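Local coordinates for major royal jelly protein 1 (Apis mellifera, PDB 5YYL), which is the most abundant protein of royal jelly, probably serves as food for developing honeybee larvae, and binds the sterol 24-methylenecholesterol, at residues V168-D173 with G212-H217; K309-S312 with V316-F319; R342-S347 with E409-T414. All blocks are in the same frame, centred on the assembly; numbering follows the deposited sequence.

Contact 1. Residues V168-D173 with G212-H217; sequences VEIPHD and GLIVYH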
ATOM      1  N   VAL A 168      28.945 -36.923 -11.039  1.00 46.47           N
ATOM      2  CA  VAL A 168      30.007 -37.392 -11.931  1.00 47.17           C
ATOM      3  C   VAL A 168      31.273 -37.633 -11.131  1.00 50.91           C
ATOM      4  O   VAL A 168      31.681 -36.770 -10.364  1.00 52.79           O
ATOM      5  CB  VAL A 168      30.316 -36.380 -13.042  1.00 47.25           C
ATOM      6  CG1 VAL A 168      31.331 -36.971 -14.023  1.00 47.98           C
ATOM      7  CG2 VAL A 168      29.035 -35.956 -13.761  1.00 49.03           C
ATOM      8  N   GLU A 169      31.886 -38.804 -11.308  1.00 53.90           N
ATOM      9  CA  GLU A 169      33.153 -39.118 -10.650  1.00 53.74           C
ATOM     10  C   GLU A 169      34.267 -38.424 -11.411  1.00 52.89           C
ATOM     11  O   GLU A 169      34.209 -38.317 -12.644  1.00 52.36           O
ATOM     12  CB  GLU A 169      33.401 -40.633 -10.589  1.00 53.67           C
ATOM     13  N   ILE A 170      35.246 -37.927 -10.661  1.00 51.48           N
ATOM     14  CA  ILE A 170      36.439 -37.317 -11.226  1.00 49.54           C
ATOM     15  C   ILE A 170      37.456 -38.454 -11.391  1.00 49.16           C
ATOM     16  O   ILE A 170      37.939 -38.977 -10.381  1.00 52.01           O
ATOM     17  CB  ILE A 170      36.990 -36.196 -10.313  1.00 47.70           C
ATOM     18  CG1 ILE A 170      35.942 -35.078 -10.194  1.00 47.69           C
ATOM     19  CG2 ILE A 170      38.278 -35.615 -10.882  1.00 46.40           C
ATOM     20  CD1 ILE A 170      36.308 -33.949  -9.257  1.00 46.81           C
ATOM     21  N   PRO A 171      37.758 -38.855 -12.646  1.00 46.97           N
ATOM     22  CA  PRO A 171      38.597 -40.043 -12.829  1.00 47.83           C
ATOM     23  C   PRO A 171      39.992 -39.874 -12.233  1.00 46.61           C
ATOM     24  O   PRO A 171      40.626 -38.849 -12.445  1.00 45.99           O
ATOM     25  CB  PRO A 171      38.662 -40.217 -14.357  1.00 48.30           C
ATOM     26  CG  PRO A 171      38.156 -38.942 -14.948  1.00 48.49           C
ATOM     27  CD  PRO A 171      37.252 -38.326 -13.927  1.00 47.41           C
ATOM     28  N   HIS A 172      40.454 -40.898 -11.521  1.00 47.31           N
ATOM     29  CA  HIS A 172      41.810 -40.934 -10.966  1.00 48.43           C
ATOM     30  C   HIS A 172      42.885 -40.469 -11.968  1.00 48.68           C
ATOM     31  O   HIS A 172      43.871 -39.855 -11.574  1.00 49.22           O
ATOM     32  CB  HIS A 172      42.123 -42.340 -10.468  1.00 50.64           C
ATOM     33  CG  HIS A 172      43.250 -42.395  -9.493  1.00 54.45           C
ATOM     34  ND1 HIS A 172      43.052 -42.321  -8.130  1.00 57.10           N
ATOM     35  CD2 HIS A 172      44.585 -42.526  -9.676  1.00 55.21           C
ATOM     36  CE1 HIS A 172      44.220 -42.406  -7.516  1.00 57.69           C
ATOM     37  NE2 HIS A 172      45.167 -42.531  -8.430  1.00 55.57           N
ATOM     38  N   ASP A 173      42.676 -40.763 -13.253  1.00 49.34           N
ATOM     39  CA  ASP A 173      43.467 -40.195 -14.365  1.00 48.81           C
ATOM     40  C   ASP A 173      43.807 -38.701 -14.179  1.00 46.35           C
ATOM     41  O   ASP A 173      44.948 -38.306 -14.393  1.00 46.91           O
ATOM     42  CB  ASP A 173      42.724 -40.412 -15.711  1.00 51.70           C
ATOM     43  CG  ASP A 173      43.605 -40.149 -16.937  1.00 50.92           C
ATOM     44  N   GLY A 212      47.753 -28.987 -10.264  1.00 41.90           N
ATOM     45  CA  GLY A 212      47.134 -29.108 -11.585  1.00 41.22           C
ATOM     46  C   GLY A 212      45.787 -28.414 -11.654  1.00 38.84           C
ATOM     47  O   GLY A 212      45.208 -28.044 -10.632  1.00 37.57           O
ATOM     48  N   LEU A 213      45.283 -28.266 -12.874  1.00 36.92           N
ATOM     49  CA  LEU A 213      44.013 -27.607 -13.146  1.00 36.49           C
ATOM     50  C   LEU A 213      43.135 -28.544 -13.985  1.00 35.94           C
ATOM     51  O   LEU A 213      43.375 -28.734 -15.166  1.00 37.41           O
ATOM     52  CB  LEU A 213      44.292 -26.297 -13.894  1.00 36.38           C
ATOM     53  CG  LEU A 213      43.124 -25.425 -14.347  1.00 36.77           C
ATOM     54  CD1 LEU A 213      42.349 -24.887 -13.153  1.00 37.17           C
ATOM     55  CD2 LEU A 213      43.626 -24.284 -15.216  1.00 36.87           C
ATOM     56  N   ILE A 214      42.111 -29.123 -13.369  1.00 35.64           N
ATOM     57  CA  ILE A 214      41.144 -29.947 -14.087  1.00 35.86           C
ATOM     58  C   ILE A 214      40.144 -29.033 -14.812  1.00 35.50           C
ATOM     59  O   ILE A 214      39.661 -28.069 -14.229  1.00 29.89           O
ATOM     60  CB  ILE A 214      40.394 -30.873 -13.128  1.00 37.30           C
ATOM     61  CG1 ILE A 214      41.394 -31.712 -12.318  1.00 39.37           C
ATOM     62  CG2 ILE A 214      39.430 -31.762 -13.897  1.00 37.76           C
ATOM     63  CD1 ILE A 214      40.823 -32.259 -11.028  1.00 40.49           C
ATOM     64  N   VAL A 215      39.848 -29.340 -16.083  1.00 39.08           N
ATOM     65  CA  VAL A 215      38.854 -28.607 -16.882  1.00 42.30           C
ATOM     66  C   VAL A 215      37.778 -29.569 -17.384  1.00 44.99           C
ATOM     67  O   VAL A 215      38.032 -30.375 -18.270  1.00 48.97           O
ATOM     68  CB  VAL A 215      39.491 -27.893 -18.084  1.00 40.77           C
ATOM     69  N   TYR A 216      36.577 -29.472 -16.807  1.00 50.23           N
ATOM     70  CA  TYR A 216      35.437 -30.360 -17.103  1.00 51.46           C
ATOM     71  C   TYR A 216      34.501 -29.721 -18.120  1.00 52.62           C
ATOM     72  O   TYR A 216      34.330 -28.509 -18.137  1.00 49.17           O
ATOM     73  CB  TYR A 216      34.676 -30.688 -15.810  1.00 51.77           C
ATOM     74  CG  TYR A 216      33.323 -31.375 -15.952  1.00 53.76           C
ATOM     75  CD1 TYR A 216      33.225 -32.761 -15.987  1.00 54.54           C
ATOM     76  CD2 TYR A 216      32.134 -30.634 -15.999  1.00 57.19           C
ATOM     77  CE1 TYR A 216      31.989 -33.396 -16.083  1.00 57.43           C
ATOM     78  CE2 TYR A 216      30.890 -31.259 -16.103  1.00 57.25           C
ATOM     79  CZ  TYR A 216      30.821 -32.639 -16.141  1.00 56.90           C
ATOM     80  OH  TYR A 216      29.601 -33.268 -16.231  1.00 57.36           O
ATOM     81  N   HIS A 217      33.907 -30.561 -18.969  1.00 58.96           N
ATOM     82  CA  HIS A 217      32.918 -30.135 -19.971  1.00 60.82           C
ATOM     83  C   HIS A 217      31.579 -30.827 -19.712  1.00 60.28           C
ATOM     84  O   HIS A 217      31.512 -32.046 -19.706  1.00 57.93           O
ATOM     85  CB  HIS A 217      33.387 -30.437 -21.402  1.00 63.42           C
ATOM     86  CG  HIS A 217      34.693 -29.798 -21.774  1.00 68.12           C
ATOM     87  ND1 HIS A 217      34.791 -28.501 -22.230  1.00 71.53           N
ATOM     88  CD2 HIS A 217      35.962 -30.271 -21.714  1.00 72.04           C
ATOM     89  CE1 HIS A 217      36.059 -28.214 -22.468  1.00 73.24           C
ATOM     90  NE2 HIS A 217      36.792 -29.270 -22.157  1.00 75.32           N
TER
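Val168 and Tyr216 reach for each other from opposite directions, and Ile170 meets Ile214 a little further along; these two side-chain pairs make up the contact, and both are van der Waals contacts, one of them made partly against the phenol oxygen. In the first pair both methyls of the valine are used. CG2 of Val168 lies 3.7 Å from the phenol oxygen OH of Tyr216, while CG1 of Val168 sits 4.2 Å from ring carbon CE1 of Tyr216, approaching the ring at a slant. A chi1 of 169° swings CG of the tyrosine trans to the backbone N, which sends the ring out from its strand toward the valine. In the second pair, CG2 of Ile170 comes within 4.2 Å of CD1 of Ile214, the far end of a nearly extended isoleucine chain (chi2 159°). Ile170 and Ile214 both also pack on Leu185 and Ile205, so this pair belongs to a larger aliphatic cluster.

The fold is a six-bladed beta-propeller, and the contact joins two consecutive blades: 168-173 runs off the last strand of one, and 212-217 is the third strand of the next.

The backbones stay well apart, with the CA of Ile170 and the CA of Tyr216 still 9.2 Å from each other at their nearest. Each segment finds its backbone hydrogen bonds in its own blade: Val168 with Leu154 and Ile170 with Pro152 on one side, Ile214 with Ile205 on the other. Among aromatic contacts, the Tyr216 ring meets that of Phe223 with the planes inclined at about 55°.

Contact 2. Residues K309-S312 with V316-F319; sequences KVVS and VLFF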
ATOM      1  N   LYS A 309      39.712 -15.910  -3.445  1.00 18.97           N
ATOM      2  CA  LYS A 309      39.603 -14.848  -4.439  1.00 19.49           C
ATOM      3  C   LYS A 309      38.185 -14.783  -5.005  1.00 18.59           C
ATOM      4  O   LYS A 309      37.508 -15.791  -5.098  1.00 18.36           O
ATOM      5  CB  LYS A 309      40.614 -15.102  -5.569  1.00 20.16           C
ATOM      6  CG  LYS A 309      41.905 -14.303  -5.477  1.00 20.93           C
ATOM      7  CD  LYS A 309      43.123 -14.959  -6.136  1.00 20.36           C
ATOM      8  CE  LYS A 309      43.889 -15.747  -5.095  1.00 21.15           C
ATOM      9  NZ  LYS A 309      44.914 -16.676  -5.610  1.00 22.31           N
ATOM     10  N   VAL A 310      37.763 -13.603  -5.422  1.00 18.01           N
ATOM     11  CA  VAL A 310      36.487 -13.444  -6.097  1.00 18.40           C
ATOM     12  C   VAL A 310      36.525 -12.212  -7.001  1.00 18.14           C
ATOM     13  O   VAL A 310      37.219 -11.255  -6.702  1.00 19.38           O
ATOM     14  CB  VAL A 310      35.328 -13.369  -5.060  1.00 18.67           C
ATOM     15  CG1 VAL A 310      35.425 -12.124  -4.180  1.00 19.23           C
ATOM     16  CG2 VAL A 310      33.960 -13.450  -5.728  1.00 18.10           C
ATOM     17  N   VAL A 311      35.786 -12.254  -8.104  1.00 18.39           N
ATOM     18  CA  VAL A 311      35.662 -11.134  -9.028  1.00 18.60           C
ATOM     19  C   VAL A 311      34.212 -10.704  -9.153  1.00 19.77           C
ATOM     20  O   VAL A 311      33.327 -11.527  -9.317  1.00 20.27           O
ATOM     21  CB  VAL A 311      36.166 -11.479 -10.440  1.00 18.85           C
ATOM     22  CG1 VAL A 311      36.368 -10.199 -11.238  1.00 19.23           C
ATOM     23  CG2 VAL A 311      37.480 -12.282 -10.396  1.00 19.13           C
ATOM     24  N   SER A 312      33.973  -9.399  -9.093  1.00 22.17           N
ATOM     25  CA  SER A 312      32.639  -8.826  -9.296  1.00 22.49           C
ATOM     26  C   SER A 312      32.279  -8.907 -10.770  1.00 24.70           C
ATOM     27  O   SER A 312      33.170  -8.972 -11.619  1.00 24.72           O
ATOM     28  CB  SER A 312      32.625  -7.370  -8.840  1.00 22.35           C
ATOM     29  OG  SER A 312      33.647  -6.625  -9.492  1.00 23.43           O
ATOM     30  N   VAL A 316      36.082  -6.056 -10.616  1.00 26.04           N
ATOM     31  CA  VAL A 316      36.967  -5.854  -9.464  1.00 26.02           C
ATOM     32  C   VAL A 316      37.326  -7.209  -8.846  1.00 27.36           C
ATOM     33  O   VAL A 316      36.428  -7.969  -8.448  1.00 26.77           O
ATOM     34  CB  VAL A 316      36.285  -5.008  -8.383  1.00 26.14           C
ATOM     35  CG1 VAL A 316      37.262  -4.689  -7.260  1.00 26.29           C
ATOM     36  CG2 VAL A 316      35.720  -3.726  -8.998  1.00 27.10           C
ATOM     37  N   LEU A 317      38.626  -7.514  -8.775  1.00 27.92           N
ATOM     38  CA  LEU A 317      39.137  -8.751  -8.147  1.00 28.00           C
ATOM     39  C   LEU A 317      39.436  -8.474  -6.682  1.00 26.88           C
ATOM     40  O   LEU A 317      40.213  -7.574  -6.376  1.00 25.90           O
ATOM     41  CB  LEU A 317      40.432  -9.225  -8.805  1.00 29.41           C
ATOM     42  CG  LEU A 317      41.212 -10.381  -8.130  1.00 31.67           C
ATOM     43  CD1 LEU A 317      40.653 -11.748  -8.508  1.00 32.31           C
ATOM     44  CD2 LEU A 317      42.709 -10.325  -8.445  1.00 31.09           C
ATOM     45  N   PHE A 318      38.843  -9.271  -5.796  1.00 24.80           N
ATOM     46  CA  PHE A 318      39.134  -9.228  -4.375  1.00 23.09           C
ATOM     47  C   PHE A 318      39.926 -10.460  -4.000  1.00 23.08           C
ATOM     48  O   PHE A 318      39.755 -11.524  -4.604  1.00 21.96           O
ATOM     49  CB  PHE A 318      37.856  -9.174  -3.562  1.00 22.78           C
ATOM     50  CG  PHE A 318      37.140  -7.871  -3.668  1.00 22.97           C
ATOM     51  CD1 PHE A 318      37.383  -6.863  -2.749  1.00 23.07           C
ATOM     52  CD2 PHE A 318      36.225  -7.651  -4.690  1.00 23.13           C
ATOM     53  CE1 PHE A 318      36.735  -5.647  -2.847  1.00 23.66           C
ATOM     54  CE2 PHE A 318      35.571  -6.439  -4.796  1.00 23.83           C
ATOM     55  CZ  PHE A 318      35.829  -5.433  -3.874  1.00 24.08           C
ATOM     56  N   PHE A 319      40.788 -10.301  -2.996  1.00 22.43           N
ATOM     57  CA  PHE A 319      41.627 -11.386  -2.523  1.00 22.40           C
ATOM     58  C   PHE A 319      42.122 -11.172  -1.104  1.00 21.91           C
ATOM     59  O   PHE A 319      42.437 -10.058  -0.705  1.00 22.24           O
ATOM     60  CB  PHE A 319      42.811 -11.582  -3.466  1.00 22.99           C
ATOM     61  CG  PHE A 319      43.606 -10.337  -3.718  1.00 24.54           C
ATOM     62  CD1 PHE A 319      44.633  -9.976  -2.864  1.00 24.77           C
ATOM     63  CD2 PHE A 319      43.339  -9.534  -4.831  1.00 25.55           C
ATOM     64  CE1 PHE A 319      45.369  -8.827  -3.093  1.00 25.19           C
ATOM     65  CE2 PHE A 319      44.076  -8.385  -5.070  1.00 25.55           C
ATOM     66  CZ  PHE A 319      45.093  -8.034  -4.200  1.00 25.58           C
TER
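Val310 and Phe318 sit directly across from each other, and their side chains lie on the same face of the sheet, crossing at a slant. CG1 of Val310 touches CB of Phe318 at 3.9 Å. The Phe318 ring, with CG anti to the carbonyl carbon (chi1 -71°), goes on to pack against Val407, Leu410 and Ile411 of helix 407-411, and against Ile359.

Lys309, Val311, Leu317 and Phe319 occupy the other face. Here CG2 of Val311 meets CD1 of Leu317 at 3.7 Å, and CG of Lys309 lies 3.5 Å from CB of Phe319. Beyond that point the lysine chain bends and leaves the pair, carrying NZ to a hydrogen bond with Ser268 OG.

Side chains alternate between faces along both extended strands, which form the antiparallel beta hairpin opening one propeller blade. Val310 and Phe318 form its hydrogen-bonded pair: Val310 N donates to Phe318 O at 3.0 Å, and Phe318 N to Val310 O at 2.7 Å, the latter nearly straight at 170°. Lys309 with Phe319 and Val311 with Leu317 are the flanking non-hydrogen-bonded pairs.

Toward the turn, Ser312 N donates to Val316 O at 2.9 Å. The Ser312 side chain curls back between its backbone N and carbonyl carbon (chi1 55°), which lets OG accept the N-H of Val316 at 2.7 Å; the same oxygen is hydrogen-bonded to Ser314 OG inside the turn.

Contact 3. Residues R342-S347 with E409-T414; sequences RTVAQS and ELILNT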
ATOM      1  N   ARG A 342      45.256  -2.271  -3.949  1.00 34.21           N
ATOM      2  CA  ARG A 342      45.009  -1.628  -2.649  1.00 37.57           C
ATOM      3  C   ARG A 342      44.389  -2.609  -1.664  1.00 35.95           C
ATOM      4  O   ARG A 342      43.703  -3.560  -2.071  1.00 37.18           O
ATOM      5  CB  ARG A 342      44.121  -0.364  -2.797  1.00 41.42           C
ATOM      6  CG  ARG A 342      44.646   0.721  -3.757  1.00 45.34           C
ATOM      7  CD  ARG A 342      45.654   1.726  -3.162  1.00 45.75           C
ATOM      8  NE  ARG A 342      46.538   2.330  -4.171  1.00 46.87           N
ATOM      9  CZ  ARG A 342      46.435   3.574  -4.641  1.00 44.89           C
ATOM     10  N   THR A 343      44.660  -2.410  -0.373  1.00 34.68           N
ATOM     11  CA  THR A 343      44.009  -3.205   0.664  1.00 35.34           C
ATOM     12  C   THR A 343      42.817  -2.408   1.181  1.00 34.04           C
ATOM     13  O   THR A 343      42.955  -1.263   1.558  1.00 32.35           O
ATOM     14  CB  THR A 343      44.947  -3.655   1.809  1.00 35.07           C
ATOM     15  OG1 THR A 343      44.922  -2.707   2.867  1.00 33.20           O
ATOM     16  CG2 THR A 343      46.369  -3.857   1.304  1.00 37.14           C
ATOM     17  N   VAL A 344      41.649  -3.050   1.196  1.00 33.95           N
ATOM     18  CA  VAL A 344      40.372  -2.380   1.390  1.00 35.20           C
ATOM     19  C   VAL A 344      39.738  -2.611   2.770  1.00 33.43           C
ATOM     20  O   VAL A 344      38.917  -1.828   3.191  1.00 32.89           O
ATOM     21  CB  VAL A 344      39.425  -2.828   0.254  1.00 37.25           C
ATOM     22  CG1 VAL A 344      38.742  -4.166   0.553  1.00 37.78           C
ATOM     23  CG2 VAL A 344      38.421  -1.757  -0.053  1.00 39.00           C
ATOM     24  N   ALA A 345      40.084  -3.704   3.437  1.00 32.66           N
ATOM     25  CA  ALA A 345      39.736  -3.887   4.842  1.00 31.88           C
ATOM     26  C   ALA A 345      40.825  -4.717   5.518  1.00 32.60           C
ATOM     27  O   ALA A 345      41.585  -5.433   4.858  1.00 32.38           O
ATOM     28  CB  ALA A 345      38.393  -4.572   4.966  1.00 30.85           C
ATOM     29  N   GLN A 346      40.912  -4.607   6.836  1.00 35.00           N
ATOM     30  CA  GLN A 346      41.916  -5.351   7.599  1.00 39.15           C
ATOM     31  C   GLN A 346      41.533  -5.408   9.076  1.00 40.47           C
ATOM     32  O   GLN A 346      41.062  -4.435   9.620  1.00 42.10           O
ATOM     33  CB  GLN A 346      43.335  -4.759   7.375  1.00 39.83           C
ATOM     34  CG  GLN A 346      44.074  -4.062   8.519  1.00 42.40           C
ATOM     35  CD  GLN A 346      44.626  -5.041   9.527  1.00 46.44           C
ATOM     36  OE1 GLN A 346      45.094  -6.112   9.151  1.00 48.87           O
ATOM     37  NE2 GLN A 346      44.533  -4.707  10.813  1.00 52.33           N
ATOM     38  N   SER A 347      41.759  -6.553   9.705  1.00 42.52           N
ATOM     39  CA  SER A 347      41.433  -6.749  11.112  1.00 45.96           C
ATOM     40  C   SER A 347      42.160  -7.953  11.648  1.00 46.39           C
ATOM     41  O   SER A 347      42.005  -9.057  11.131  1.00 46.65           O
ATOM     42  CB  SER A 347      39.923  -6.949  11.314  1.00 48.34           C
ATOM     43  OG  SER A 347      39.667  -7.745  12.471  1.00 49.13           O
ATOM     44  N   GLU A 409      30.608   0.505  -2.058  1.00 31.67           N
ATOM     45  CA  GLU A 409      30.986   1.209  -0.816  1.00 33.44           C
ATOM     46  C   GLU A 409      32.415   0.870  -0.320  1.00 31.85           C
ATOM     47  O   GLU A 409      33.078   1.687   0.316  1.00 33.27           O
ATOM     48  CB  GLU A 409      29.960   0.932   0.300  1.00 37.24           C
ATOM     49  CG  GLU A 409      29.834   2.033   1.352  1.00 43.45           C
ATOM     50  CD  GLU A 409      28.621   1.895   2.302  1.00 50.61           C
ATOM     51  OE1 GLU A 409      28.754   2.285   3.495  1.00 57.16           O
ATOM     52  OE2 GLU A 409      27.529   1.430   1.884  1.00 51.24           O
ATOM     53  N   LEU A 410      32.890  -0.334  -0.615  1.00 28.77           N
ATOM     54  CA  LEU A 410      34.186  -0.814  -0.126  1.00 27.08           C
ATOM     55  C   LEU A 410      35.329  -0.171  -0.917  1.00 25.64           C
ATOM     56  O   LEU A 410      36.351   0.194  -0.351  1.00 29.13           O
ATOM     57  CB  LEU A 410      34.208  -2.354  -0.233  1.00 28.02           C
ATOM     58  CG  LEU A 410      35.093  -3.291   0.589  1.00 28.19           C
ATOM     59  CD1 LEU A 410      35.164  -2.918   2.053  1.00 28.25           C
ATOM     60  CD2 LEU A 410      34.593  -4.717   0.441  1.00 27.87           C
ATOM     61  N   ILE A 411      35.127   0.006  -2.214  1.00 23.93           N
ATOM     62  CA  ILE A 411      36.152   0.488  -3.131  1.00 24.16           C
ATOM     63  C   ILE A 411      36.016   1.965  -3.560  1.00 24.44           C
ATOM     64  O   ILE A 411      36.927   2.495  -4.187  1.00 22.76           O
ATOM     65  CB  ILE A 411      36.220  -0.377  -4.409  1.00 24.09           C
ATOM     66  CG1 ILE A 411      34.947  -0.215  -5.269  1.00 24.89           C
ATOM     67  CG2 ILE A 411      36.477  -1.822  -4.043  1.00 24.44           C
ATOM     68  CD1 ILE A 411      34.837  -1.195  -6.422  1.00 24.71           C
ATOM     69  N   LEU A 412      34.905   2.619  -3.214  1.00 24.61           N
ATOM     70  CA  LEU A 412      34.635   4.006  -3.609  1.00 25.14           C
ATOM     71  C   LEU A 412      35.764   4.927  -3.190  1.00 24.74           C
ATOM     72  O   LEU A 412      36.237   4.835  -2.062  1.00 25.40           O
ATOM     73  CB  LEU A 412      33.335   4.520  -2.953  1.00 25.95           C
ATOM     74  CG  LEU A 412      32.832   5.908  -3.396  1.00 25.10           C
ATOM     75  CD1 LEU A 412      32.415   5.901  -4.860  1.00 25.08           C
ATOM     76  CD2 LEU A 412      31.675   6.325  -2.506  1.00 24.59           C
ATOM     77  N   ASN A 413      36.157   5.831  -4.090  1.00 24.57           N
ATOM     78  CA  ASN A 413      37.306   6.730  -3.888  1.00 24.45           C
ATOM     79  C   ASN A 413      38.623   5.966  -3.597  1.00 24.81           C
ATOM     80  O   ASN A 413      39.412   6.379  -2.724  1.00 25.27           O
ATOM     81  CB  ASN A 413      37.028   7.744  -2.750  1.00 23.59           C
ATOM     82  CG  ASN A 413      35.700   8.471  -2.900  1.00 23.01           C
ATOM     83  OD1 ASN A 413      35.255   8.737  -4.000  1.00 23.17           O
ATOM     84  ND2 ASN A 413      35.071   8.807  -1.778  1.00 23.24           N
ATOM     85  N   THR A 414      38.827   4.837  -4.277  1.00 24.77           N
ATOM     86  CA  THR A 414      40.091   4.089  -4.205  1.00 26.64           C
ATOM     87  C   THR A 414      40.451   3.648  -5.607  1.00 27.51           C
ATOM     88  O   THR A 414      39.593   3.649  -6.488  1.00 26.12           O
ATOM     89  CB  THR A 414      40.047   2.827  -3.283  1.00 26.85           C
ATOM     90  OG1 THR A 414      39.388   1.742  -3.944  1.00 27.22           O
ATOM     91  CG2 THR A 414      39.345   3.112  -1.948  1.00 26.85           C
TER
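Val344 and Leu410 bring together a bulged outer strand of a propeller blade and the last turn of helix 407-411. Val344 has the most surface covered. It shares a classic beta bulge with Ala345, both facing Leu327 on the neighbouring strand, and its side chain points at the helix. Both of its methyls abut the branch point of the leucine from the same side, CG1 of Val344 lying 3.8 Å from CG of Leu410. The exact placing of CG2 is doubtful, since it is modelled too near the carbonyl oxygen of Leu410. The side chains cross at about a right angle. With chi1 at -157° the leucine chain heads away from its own backbone N, and CD1 and CD2 of Leu410 swing in toward the valine, CD2 coming to 4.2 Å from CG1 of Val344.

Beyond Ile411 the chain leaves the helix through a type II turn that ends at Thr414. This turn lies at a subunit interface, where Asn413 ND2 is hydrogen-bonded to Leu412 O and Glu409 O of the second subunit. Thr414, whose CB points toward the strand, closes the turn with its hydroxyl: OG1 of Thr414 donates to Ile411 O at 2.6 Å.

How the contacts relate
Contacts 2 and 3 share one blade: contact 2 is its opening hairpin, and contact 3 sets its last strand against helix 407-411. Their centres are 12 Å apart and they touch through that helix: Phe318 CZ lies 3.7 Å from Ile411 CG2, and Val316 CG2 lies 3.7 Å from Ile411 CD1. Phe318 CE1 also lies 4.2 Å from Val344 CG1 of the blade's last strand. Contact 1 stands apart between two earlier blades, its centre 25 Å from that of contact 2 and 37 Å from that of contact 3, across the centre of the chain from contact 3. All three lie away from the sterol pocket formed by Pro364, Val366, Ile373 and Ile430.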